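Local coordinates for protein CMP-sialic acid transporter 1 (Zea mays, PDB 6I1R) that binds CMP in an outward-facing state and probably carries CMP-sialic acid from the cytoplasm into the Golgi in exchange for CMP, at residues 17-20 and 21-25. The protein carries 5 engineered substitutions. Sequence-based numbering, arbitrary orientation.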
ATOM      1  N   GLN B  17       0.478  17.606   5.336  1.00 76.98           N
ATOM      2  CA  GLN B  17       1.116  16.471   4.660  1.00 75.67           C
ATOM      3  C   GLN B  17       0.454  15.165   5.121  1.00 74.03           C
ATOM      4  O   GLN B  17       0.422  14.193   4.375  1.00 70.18           O
ATOM      5  CB  GLN B  17       2.627  16.452   4.913  1.00 75.93           C
ATOM      6  CG  GLN B  17       3.018  16.094   6.341  1.00 77.04           C
ATOM      7  CD  GLN B  17       4.513  16.108   6.549  1.00 78.30           C
ATOM      8  OE1 GLN B  17       5.208  17.040   6.152  1.00 79.37           O
ATOM      9  NE2 GLN B  17       5.020  15.066   7.189  1.00 77.53           N
ATOM     10  N   GLY B  18      -0.064  15.154   6.347  1.00 75.51           N
ATOM     11  CA  GLY B  18      -0.805  14.008   6.869  1.00 75.89           C
ATOM     12  C   GLY B  18      -2.028  13.680   6.026  1.00 75.02           C
ATOM     13  O   GLY B  18      -2.208  12.535   5.609  1.00 77.56           O
ATOM     14  N   ILE B  19      -2.855  14.690   5.765  1.00 72.43           N
ATOM     15  CA  ILE B  19      -4.111  14.512   5.022  1.00 72.24           C
ATOM     16  C   ILE B  19      -3.792  14.303   3.536  1.00 71.97           C
ATOM     17  O   ILE B  19      -4.333  13.399   2.895  1.00 69.58           O
ATOM     18  CB  ILE B  19      -5.051  15.717   5.242  1.00 71.22           C
ATOM     19  CG1 ILE B  19      -5.426  15.884   6.717  1.00 70.67           C
ATOM     20  CG2 ILE B  19      -6.288  15.615   4.362  1.00 70.94           C
ATOM     21  CD1 ILE B  19      -5.687  17.315   7.120  1.00 70.97           C
ATOM     22  N   LEU B  20      -2.913  15.148   3.003  1.00 74.00           N
ATOM     23  CA  LEU B  20      -2.540  15.102   1.586  1.00 74.73           C
ATOM     24  C   LEU B  20      -1.937  13.734   1.234  1.00 73.66           C
ATOM     25  O   LEU B  20      -2.098  13.270   0.107  1.00 72.95           O
ATOM     26  CB  LEU B  20      -1.553  16.236   1.285  1.00 75.86           C
ATOM     27  CG  LEU B  20      -2.153  17.642   1.249  1.00 78.00           C
ATOM     28  CD1 LEU B  20      -1.058  18.701   1.259  1.00 79.53           C
ATOM     29  CD2 LEU B  20      -3.056  17.823   0.037  1.00 78.26           C
ATOM     30  N   THR B  21      -1.256  13.091   2.183  1.00 73.55           N
ATOM     31  CA  THR B  21      -0.665  11.768   1.944  1.00 75.11           C
ATOM     32  C   THR B  21      -1.781  10.735   1.725  1.00 77.25           C
ATOM     33  O   THR B  21      -1.739   9.983   0.751  1.00 76.94           O
ATOM     34  CB  THR B  21       0.295  11.371   3.076  1.00 73.96           C
ATOM     35  OG1 THR B  21       1.444  12.215   2.998  1.00 73.72           O
ATOM     36  CG2 THR B  21       0.744   9.927   3.006  1.00 72.87           C
ATOM     37  N   THR B  22      -2.780  10.712   2.607  1.00 79.15           N
ATOM     38  CA  THR B  22      -3.870   9.730   2.505  1.00 80.95           C
ATOM     39  C   THR B  22      -4.670   9.973   1.214  1.00 82.79           C
ATOM     40  O   THR B  22      -4.993   9.024   0.486  1.00 84.82           O
ATOM     41  CB  THR B  22      -4.761   9.753   3.755  1.00 81.45           C
ATOM     42  OG1 THR B  22      -5.323  11.058   3.899  1.00 82.05           O
ATOM     43  CG2 THR B  22      -4.016   9.377   5.018  1.00 81.77           C
ATOM     44  N   LEU B  23      -4.978  11.237   0.921  1.00 83.46           N
ATOM     45  CA  LEU B  23      -5.710  11.586  -0.310  1.00 84.11           C
ATOM     46  C   LEU B  23      -4.951  11.052  -1.537  1.00 83.46           C
ATOM     47  O   LEU B  23      -5.520  10.328  -2.387  1.00 84.27           O
ATOM     48  CB  LEU B  23      -5.891  13.108  -0.381  1.00 84.88           C
ATOM     49  CG  LEU B  23      -6.955  13.701   0.546  1.00 86.14           C
ATOM     50  CD1 LEU B  23      -6.916  15.223   0.520  1.00 87.14           C
ATOM     51  CD2 LEU B  23      -8.344  13.203   0.174  1.00 86.33           C
ATOM     52  N   SER B  24      -3.664  11.400  -1.612  1.00 81.96           N
ATOM     53  CA  SER B  24      -2.782  10.965  -2.700  1.00 81.20           C
ATOM     54  C   SER B  24      -2.600   9.446  -2.654  1.00 81.96           C
ATOM     55  O   SER B  24      -2.429   8.799  -3.690  1.00 81.14           O
ATOM     56  CB  SER B  24      -1.444  11.645  -2.629  1.00 80.26           C
ATOM     57  OG  SER B  24      -0.557  10.942  -1.790  1.00 78.91           O
ATOM     58  N   GLN B  25      -2.629   8.909  -1.440  1.00 83.08           N
ATOM     59  CA  GLN B  25      -2.603   7.479  -1.212  1.00 83.18           C
ATOM     60  C   GLN B  25      -3.951   6.857  -1.600  1.00 84.65           C
ATOM     61  O   GLN B  25      -4.354   5.858  -1.000  1.00 86.11           O
ATOM     62  CB  GLN B  25      -2.299   7.191   0.261  1.00 83.28           C
TER
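The hydroxyls of T21 and T22 fold back onto Q17 O and I19 O in the preceding turn. T21 OG1 donates to Q17 O at 2.6 Å, and T21 N reaches the same oxygen at 3.0 Å from the opposite face of the carbonyl plane, so Q17 O is gripped twice by one residue. The chi1 of -69° sets OG1 beside the backbone N of T21, which lets both donors meet on Q17 O. T22 reaches back three residues: with OG1 between backbone N and carbonyl carbon (chi1 60°), its hydroxyl gives a 2.7 Å bond to I19 O. That oxygen also takes L23 N in an almost straight bond of 3.0 Å.

The backbone N-H groups of T21, L23 and S24 each bond to the carbonyl four residues earlier, the alpha-helical pattern, in the last turns of helix 3-24 of a nucleotide-sugar transporter; the hydroxyl bonds are added to it. S24 N to L20 O, 3.0 Å, continues it before Q25 leaves helical geometry.

Among apolar groups, I19 and L23 lie side by side and point the same way, CG2 of I19 meeting CD1 of L23 at 3.9 Å. Helix 234-256 packs along another side, touching L20 through M238 and N242; Q17 OE1 is bonded there to T246 OG1, while S24 OG pairs with Y32 OH.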